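Coelenterazine-binding protein with bound coelenterazine (Renilla muelleri, PDB 2HPS) binds coelenterazine, the Renilla luciferin, and probably makes it available to luciferase and oxygen only when calcium is bound. Local coordinates at residues L38-I43 and Q59-V64; L105-C110 and K125-A130. All blocks are in the same frame, centred on the assembly; numbering follows the deposited sequence.

How the contacts relate
Contacts 1 and 2 follow one another along the chain, the first closing before the second opens, and their centres lie about 13 Å apart. Contact 1 joins helices 33-47 and 51-68, the one from EF-hand 1 and the other from EF-hand 2; contact 2 joins helices 102-111 and 121-131, both from EF-hand 3. Ile43 of helix 33-47 is one link between them: its CG2 is 3.5 Å from Cys110 SG, and its side chain also reaches Phe127; Glu60 packs on Ile106 as well. Both contacts touch the bound coelenterazine, contact 1 at the hydroxybenzyl group and contact 2 chiefly at the benzyl ring and bicyclic core. Three successive EF-hands thus contribute to one luciferin pocket.

Contact 1. Residues L38-I43 and Q59-V64; sequences LIAVRI and QEFLRV. With CTZ (c2-hydroxy-coelenterazine), chain B.
The ring of Phe61 carries the methyl of Ala40 over one face and takes both neighbouring isoleucines obliquely. Ala40 CB stands 4.2 Å from the centroid of the Phe61 ring and 25° off its normal, a CH-pi contact displaced toward the CG end of the ring. This packing joins two EF-hands: helix 33-47 is the exiting helix of EF-hand 1 and helix 51-68 the entering helix of EF-hand 2, running nearly antiparallel here with their segment axes 9.6 Å apart at closest approach. Phe61 bridges that distance, and the far end of its ring abuts both isoleucines. Ile43 meets it with its tip, CD1 lying 3.5 Å from Phe61 CZ. From Ile39 it is the shorter branch that touches, CG2 at 3.5 Å from Phe61 CE2, the two side chains crossing at about a right angle. Tyr36, one turn before Ala40, also brings its ring against Phe61 and hydrogen-bonds the ligand through its hydroxyl.

Away from the isoleucines, Arg63 grips the carboxylate of Glu60 side-on, NE to OE1 and NH2 to OE2, with both oxygens close to the guanidinium plane; this salt bridge spans about one turn, and Glu60 also packs on Ile102 of helix 102-111.

The luciferin borders the same cluster. Phe61 CE2 is 3.8 Å from C13 of its hydroxybenzyl ring. Ile39 divides its branches: CG2, anti to the backbone N, lies 3.5 Å from the methylene C10 of the ligand, while CD1 of the other branch approaches ring atom C16 at 3.7 Å.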
loop_
_atom_site.group_PDB
_atom_site.type_symbol
_atom_site.label_atom_id
_atom_site.label_comp_id
_atom_site.label_asym_id
_atom_site.label_seq_id
_atom_site.Cartn_x
_atom_site.Cartn_y
_atom_site.Cartn_z
ATOM N N LEU A 38 -3.640 -12.697 2.161
ATOM C CA LEU A 38 -2.695 -12.900 3.252
ATOM C C LEU A 38 -2.330 -11.582 3.936
ATOM O O LEU A 38 -2.196 -11.527 5.154
ATOM C CB LEU A 38 -1.429 -13.598 2.746
ATOM C CG LEU A 38 -0.288 -13.816 3.755
ATOM C CD1 LEU A 38 -0.714 -14.666 4.944
ATOM C CD2 LEU A 38 0.933 -14.446 3.031
ATOM N N ILE A 39 -2.144 -10.535 3.136
ATOM C CA ILE A 39 -1.885 -9.193 3.676
ATOM C C ILE A 39 -3.034 -8.739 4.586
ATOM O O ILE A 39 -2.804 -8.303 5.717
ATOM C CB ILE A 39 -1.629 -8.189 2.541
ATOM C CG1 ILE A 39 -0.331 -8.575 1.837
ATOM C CG2 ILE A 39 -1.566 -6.738 3.096
ATOM C CD1 ILE A 39 -0.086 -7.863 0.543
ATOM N N ALA A 40 -4.275 -8.893 4.118
ATOM C CA ALA A 40 -5.423 -8.520 4.942
ATOM C C ALA A 40 -5.477 -9.335 6.250
ATOM O O ALA A 40 -5.814 -8.813 7.310
ATOM C CB ALA A 40 -6.729 -8.647 4.132
ATOM N N VAL A 41 -5.133 -10.621 6.178
ATOM C CA VAL A 41 -5.077 -11.454 7.388
ATOM C C VAL A 41 -3.997 -10.967 8.377
ATOM O O VAL A 41 -4.207 -10.931 9.598
ATOM C CB VAL A 41 -4.857 -12.949 7.030
ATOM C CG1 VAL A 41 -4.452 -13.757 8.270
ATOM C CG2 VAL A 41 -6.124 -13.528 6.382
ATOM N N ARG A 42 -2.833 -10.597 7.848
ATOM C CA ARG A 42 -1.781 -10.066 8.703
ATOM C C ARG A 42 -2.221 -8.746 9.358
ATOM O O ARG A 42 -1.913 -8.497 10.534
ATOM C CB ARG A 42 -0.487 -9.912 7.902
ATOM C CG ARG A 42 0.151 -11.275 7.523
ATOM C CD ARG A 42 1.448 -11.005 6.772
ATOM N NE ARG A 42 2.195 -12.229 6.472
ATOM C CZ ARG A 42 3.263 -12.241 5.686
ATOM N NH1 ARG A 42 3.669 -11.101 5.137
ATOM N NH2 ARG A 42 3.917 -13.380 5.439
ATOM N N ILE A 43 -2.938 -7.919 8.589
ATOM C CA ILE A 43 -3.452 -6.630 9.079
ATOM C C ILE A 43 -4.411 -6.873 10.254
ATOM O O ILE A 43 -4.279 -6.270 11.322
ATOM C CB ILE A 43 -4.134 -5.818 7.942
ATOM C CG1 ILE A 43 -3.080 -5.252 6.989
ATOM C CG2 ILE A 43 -5.003 -4.663 8.521
ATOM C CD1 ILE A 43 -3.628 -4.763 5.654
ATOM N N GLN A 59 -12.721 -7.853 2.534
ATOM C CA GLN A 59 -13.567 -7.491 1.414
ATOM C C GLN A 59 -12.983 -6.322 0.607
ATOM O O GLN A 59 -13.072 -6.314 -0.620
ATOM C CB GLN A 59 -14.987 -7.181 1.900
ATOM C CG GLN A 59 -15.757 -8.448 2.301
ATOM C CD GLN A 59 -15.959 -9.419 1.140
ATOM O OE1 GLN A 59 -16.179 -9.009 -0.001
ATOM N NE2 GLN A 59 -15.878 -10.719 1.432
ATOM N N GLU A 60 -12.352 -5.375 1.299
ATOM C CA GLU A 60 -11.768 -4.234 0.583
ATOM C C GLU A 60 -10.575 -4.720 -0.228
ATOM O O GLU A 60 -10.427 -4.355 -1.404
ATOM C CB GLU A 60 -11.391 -3.079 1.521
ATOM C CG GLU A 60 -10.809 -1.838 0.790
ATOM C CD GLU A 60 -11.748 -1.189 -0.261
ATOM O OE1 GLU A 60 -12.960 -1.534 -0.389
ATOM O OE2 GLU A 60 -11.256 -0.306 -0.998
ATOM N N PHE A 61 -9.750 -5.575 0.373
ATOM C CA PHE A 61 -8.660 -6.187 -0.395
ATOM C C PHE A 61 -9.140 -6.984 -1.607
ATOM O O PHE A 61 -8.524 -6.940 -2.667
ATOM C CB PHE A 61 -7.733 -7.018 0.499
ATOM C CG PHE A 61 -6.650 -6.198 1.151
ATOM C CD1 PHE A 61 -6.967 -5.272 2.143
ATOM C CD2 PHE A 61 -5.323 -6.334 0.746
ATOM C CE1 PHE A 61 -5.951 -4.476 2.746
ATOM C CE2 PHE A 61 -4.314 -5.554 1.320
ATOM C CZ PHE A 61 -4.627 -4.629 2.331
ATOM N N LEU A 62 -10.254 -7.707 -1.464
ATOM C CA LEU A 62 -10.791 -8.449 -2.597
ATOM C C LEU A 62 -11.279 -7.513 -3.689
ATOM O O LEU A 62 -11.104 -7.790 -4.869
ATOM C CB LEU A 62 -11.926 -9.382 -2.151
ATOM C CG LEU A 62 -11.515 -10.563 -1.271
ATOM C CD1 LEU A 62 -12.791 -11.267 -0.799
ATOM C CD2 LEU A 62 -10.573 -11.533 -1.982
ATOM N N ARG A 63 -11.884 -6.394 -3.293
ATOM C CA ARG A 63 -12.375 -5.405 -4.250
ATOM C C ARG A 63 -11.227 -4.856 -5.108
ATOM O O ARG A 63 -11.330 -4.756 -6.340
ATOM C CB ARG A 63 -13.099 -4.272 -3.511
ATOM C CG ARG A 63 -13.904 -3.355 -4.472
ATOM C CD ARG A 63 -14.582 -2.224 -3.675
ATOM N NE ARG A 63 -13.613 -1.227 -3.219
ATOM C CZ ARG A 63 -13.133 -0.246 -3.980
ATOM N NH1 ARG A 63 -13.530 -0.116 -5.243
ATOM N NH2 ARG A 63 -12.240 0.596 -3.481
ATOM N N VAL A 64 -10.134 -4.503 -4.439
ATOM C CA VAL A 64 -8.906 -4.053 -5.102
ATOM C C VAL A 64 -8.274 -5.203 -5.910
ATOM O O VAL A 64 -7.854 -4.986 -7.039
ATOM C CB VAL A 64 -7.939 -3.389 -4.093
ATOM C CG1 VAL A 64 -6.627 -2.968 -4.760
ATOM C CG2 VAL A 64 -8.618 -2.167 -3.465
HETATM N N1 CTZ B . 2.183 -2.170 2.437
HETATM C C2 CTZ B . 2.201 -3.528 2.371
HETATM C C3 CTZ B . 3.633 -3.835 2.378
HETATM N N4 CTZ B . 4.362 -2.726 2.457
HETATM C C5 CTZ B . 5.697 -2.533 2.486
HETATM C C6 CTZ B . 6.183 -1.223 2.545
HETATM N N7 CTZ B . 5.342 -0.168 2.582
HETATM C C8 CTZ B . 4.000 -0.329 2.566
HETATM C C9 CTZ B . 3.476 -1.712 2.481
HETATM C C10 CTZ B . 1.004 -4.446 2.293
HETATM C C11 CTZ B . 0.299 -4.126 0.999
HETATM C C12 CTZ B . -0.963 -3.535 1.032
HETATM C C13 CTZ B . -1.634 -3.214 -0.141
HETATM C C14 CTZ B . -1.018 -3.502 -1.363
HETATM C C15 CTZ B . 0.256 -4.088 -1.408
HETATM C C16 CTZ B . 0.920 -4.403 -0.220
HETATM O O17 CTZ B . -1.669 -3.187 -2.511
HETATM O O18 CTZ B . 4.157 -5.015 2.311
HETATM C C19 CTZ B . 7.645 -0.999 2.608
HETATM C C20 CTZ B . 8.544 -1.819 1.922
HETATM C C21 CTZ B . 9.914 -1.586 2.015
HETATM C C22 CTZ B . 10.396 -0.537 2.812
HETATM C C23 CTZ B . 9.515 0.276 3.510
HETATM C C24 CTZ B . 8.137 0.044 3.413
HETATM O O25 CTZ B . 11.740 -0.339 2.888
HETATM C C26 CTZ B . 3.021 0.831 2.581
HETATM C C27 CTZ B . 2.774 1.243 4.009
HETATM C C28 CTZ B . 1.525 1.083 4.606
HETATM C C29 CTZ B . 1.342 1.485 5.930
HETATM C C30 CTZ B . 2.418 2.028 6.650
HETATM C C31 CTZ B . 3.663 2.201 6.047
HETATM C C32 CTZ B . 3.839 1.811 4.717
#

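Contact 2. Residues L105-C110 and K125-A130; sequences LIMYDC and KAFLQA. With CTZ (c2-hydroxy-coelenterazine), chain B.
Met107, present as selenomethionine, crosses the end of the Phe127 ring at about a right angle, touching it with CB and CE. Its CB starts 4.0 Å from Phe127 CZ. Farther out, the selenium turns to the luciferin, SE lying 4.0 Å from C12 of the hydroxybenzyl ring. A bend at the last torsion (chi3 62°) then swings the methyl back to Phe127, where CE lies in the ring plane at the edge, 3.6 Å from CZ. The same methyl borders C28 of the ligand's benzyl ring, so it fills the angle between two aromatic groups. The backbone oxygen of Met107 lies over one face of Phe127, and Cys110, one turn later, approaches obliquely with CB 3.8 Å from Phe127 CE1.

This packing joins the two helices of EF-hand 3: helix 102-111 enters and helix 121-131 leaves a loop whose Asp112, Asp114, Asp116, Tyr118 and Glu123 probably bind calcium; no metal occupies it in this structure. Phe127 follows Glu123 by one turn, which sets the contact beside the probable calcium site.

With CG anti to the backbone N (chi1 177°), the Phe127 ring extends across to helix 102-111, and its CE2 lies 3.8 Å from benzyl atom C29. Were Phe127 replaced by an alanine, a gap would probably open between the two helices, and the Met107 methyl and the ligand's benzyl ring would lose their aromatic neighbour. Next along the chain, Leu128 sets CD1 3.7 Å from C6 of the ligand's pyrazine ring, and its CD2 approaches C24 of the adjoining hydroxyphenyl group.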
loop_
_atom_site.group_PDB
_atom_site.type_symbol
_atom_site.label_atom_id
_atom_site.label_comp_id
_atom_site.label_asym_id
_atom_site.label_seq_id
_atom_site.Cartn_x
_atom_site.Cartn_y
_atom_site.Cartn_z
ATOM N N LEU A 105 -6.707 4.070 4.098
ATOM C CA LEU A 105 -7.318 4.632 5.309
ATOM C C LEU A 105 -7.731 3.546 6.306
ATOM O O LEU A 105 -7.637 3.743 7.531
ATOM C CB LEU A 105 -8.507 5.534 4.951
ATOM C CG LEU A 105 -8.095 6.867 4.297
ATOM C CD1 LEU A 105 -9.298 7.666 3.789
ATOM C CD2 LEU A 105 -7.216 7.726 5.238
ATOM N N ILE A 106 -8.173 2.396 5.789
ATOM C CA ILE A 106 -8.377 1.217 6.646
ATOM C C ILE A 106 -7.066 0.826 7.328
ATOM O O ILE A 106 -7.034 0.631 8.554
ATOM C CB ILE A 106 -8.988 0.027 5.871
ATOM C CG1 ILE A 106 -10.431 0.362 5.475
ATOM C CG2 ILE A 106 -8.901 -1.293 6.694
ATOM C CD1 ILE A 106 -11.126 -0.763 4.722
HETATM N N MSE A 107 -5.980 0.754 6.551
HETATM C CA MSE A 107 -4.672 0.455 7.127
HETATM C C MSE A 107 -4.248 1.491 8.149
HETATM O O MSE A 107 -3.752 1.137 9.208
HETATM C CB MSE A 107 -3.612 0.290 6.052
HETATM C CG MSE A 107 -3.963 -0.832 5.115
HETATM SE SE MSE A 107 -2.570 -1.094 3.760
HETATM C CE MSE A 107 -1.429 -1.452 4.607
ATOM N N TYR A 108 -4.469 2.773 7.851
ATOM C CA TYR A 108 -4.099 3.811 8.814
ATOM C C TYR A 108 -4.825 3.603 10.146
ATOM O O TYR A 108 -4.202 3.685 11.220
ATOM C CB TYR A 108 -4.331 5.233 8.262
ATOM C CG TYR A 108 -3.807 6.287 9.221
ATOM C CD1 TYR A 108 -2.495 6.740 9.131
ATOM C CD2 TYR A 108 -4.606 6.768 10.263
ATOM C CE1 TYR A 108 -1.988 7.686 10.031
ATOM C CE2 TYR A 108 -4.119 7.711 11.179
ATOM C CZ TYR A 108 -2.813 8.168 11.051
ATOM O OH TYR A 108 -2.302 9.088 11.942
ATOM N N ASP A 109 -6.137 3.352 10.090
ATOM C CA ASP A 109 -6.913 3.074 11.310
ATOM C C ASP A 109 -6.301 1.925 12.115
ATOM O O ASP A 109 -6.287 1.962 13.345
ATOM C CB ASP A 109 -8.350 2.724 10.971
ATOM C CG ASP A 109 -9.189 3.949 10.633
ATOM O OD1 ASP A 109 -8.671 5.078 10.770
ATOM O OD2 ASP A 109 -10.364 3.769 10.260
ATOM N N CYS A 110 -5.817 0.893 11.411
ATOM C CA CYS A 110 -5.195 -0.260 12.078
ATOM C C CYS A 110 -3.894 0.120 12.796
ATOM O O CYS A 110 -3.590 -0.414 13.873
ATOM C CB CYS A 110 -4.976 -1.396 11.076
ATOM S SG CYS A 110 -6.512 -2.130 10.485
ATOM N N LYS A 125 5.999 1.047 13.146
ATOM C CA LYS A 125 6.954 -0.065 12.990
ATOM C C LYS A 125 6.311 -1.436 13.255
ATOM O O LYS A 125 6.552 -2.392 12.494
ATOM C CB LYS A 125 8.170 0.162 13.893
ATOM C CG LYS A 125 9.285 -0.886 13.794
ATOM C CD LYS A 125 10.427 -0.533 14.777
ATOM C CE LYS A 125 11.517 -1.613 14.845
ATOM N NZ LYS A 125 11.024 -2.871 15.518
ATOM N N ALA A 126 5.496 -1.534 14.309
ATOM C CA ALA A 126 4.810 -2.796 14.642
ATOM C C ALA A 126 3.887 -3.225 13.509
ATOM O O ALA A 126 3.854 -4.410 13.124
ATOM C CB ALA A 126 4.023 -2.665 15.949
ATOM N N PHE A 127 3.160 -2.255 12.954
ATOM C CA PHE A 127 2.246 -2.542 11.850
ATOM C C PHE A 127 2.999 -2.960 10.579
ATOM O O PHE A 127 2.703 -3.993 9.962
ATOM C CB PHE A 127 1.312 -1.357 11.568
ATOM C CG PHE A 127 0.407 -1.581 10.385
ATOM C CD1 PHE A 127 -0.840 -2.175 10.553
ATOM C CD2 PHE A 127 0.820 -1.236 9.098
ATOM C CE1 PHE A 127 -1.667 -2.404 9.459
ATOM C CE2 PHE A 127 -0.002 -1.453 7.998
ATOM C CZ PHE A 127 -1.245 -2.047 8.187
ATOM N N LEU A 128 3.988 -2.164 10.201
ATOM C CA LEU A 128 4.728 -2.419 8.981
ATOM C C LEU A 128 5.464 -3.761 9.023
ATOM O O LEU A 128 5.508 -4.479 8.029
ATOM C CB LEU A 128 5.697 -1.270 8.699
ATOM C CG LEU A 128 6.458 -1.402 7.392
ATOM C CD1 LEU A 128 5.489 -1.576 6.196
ATOM C CD2 LEU A 128 7.341 -0.163 7.205
ATOM N N GLN A 129 6.029 -4.105 10.182
ATOM C CA GLN A 129 6.738 -5.384 10.315
ATOM C C GLN A 129 5.802 -6.586 10.491
ATOM O O GLN A 129 6.231 -7.736 10.352
ATOM C CB GLN A 129 7.762 -5.307 11.431
ATOM C CG GLN A 129 8.903 -4.342 11.062
ATOM C CD GLN A 129 9.984 -4.320 12.114
ATOM O OE1 GLN A 129 9.683 -4.287 13.308
ATOM N NE2 GLN A 129 11.244 -4.357 11.683
ATOM N N ALA A 130 4.540 -6.326 10.809
ATOM C CA ALA A 130 3.532 -7.389 10.791
ATOM C C ALA A 130 3.126 -7.696 9.358
ATOM O O ALA A 130 3.069 -8.864 8.960
ATOM C CB ALA A 130 2.319 -7.011 11.643
HETATM N N1 CTZ B . 2.183 -2.170 2.437
HETATM C C2 CTZ B . 2.201 -3.528 2.371
HETATM C C3 CTZ B . 3.633 -3.835 2.378
HETATM N N4 CTZ B . 4.362 -2.726 2.457
HETATM C C5 CTZ B . 5.697 -2.533 2.486
HETATM C C6 CTZ B . 6.183 -1.223 2.545
HETATM N N7 CTZ B . 5.342 -0.168 2.582
HETATM C C8 CTZ B . 4.000 -0.329 2.566
HETATM C C9 CTZ B . 3.476 -1.712 2.481
HETATM C C10 CTZ B . 1.004 -4.446 2.293
HETATM C C11 CTZ B . 0.299 -4.126 0.999
HETATM C C12 CTZ B . -0.963 -3.535 1.032
HETATM C C13 CTZ B . -1.634 -3.214 -0.141
HETATM C C14 CTZ B . -1.018 -3.502 -1.363
HETATM C C15 CTZ B . 0.256 -4.088 -1.408
HETATM C C16 CTZ B . 0.920 -4.403 -0.220
HETATM O O17 CTZ B . -1.669 -3.187 -2.511
HETATM O O18 CTZ B . 4.157 -5.015 2.311
HETATM C C19 CTZ B . 7.645 -0.999 2.608
HETATM C C20 CTZ B . 8.544 -1.819 1.922
HETATM C C21 CTZ B . 9.914 -1.586 2.015
HETATM C C22 CTZ B . 10.396 -0.537 2.812
HETATM C C23 CTZ B . 9.515 0.276 3.510
HETATM C C24 CTZ B . 8.137 0.044 3.413
HETATM O O25 CTZ B . 11.740 -0.339 2.888
HETATM C C26 CTZ B . 3.021 0.831 2.581
HETATM C C27 CTZ B . 2.774 1.243 4.009
HETATM C C28 CTZ B . 1.525 1.083 4.606
HETATM C C29 CTZ B . 1.342 1.485 5.930
HETATM C C30 CTZ B . 2.418 2.028 6.650
HETATM C C31 CTZ B . 3.663 2.201 6.047
HETATM C C32 CTZ B . 3.839 1.811 4.717
#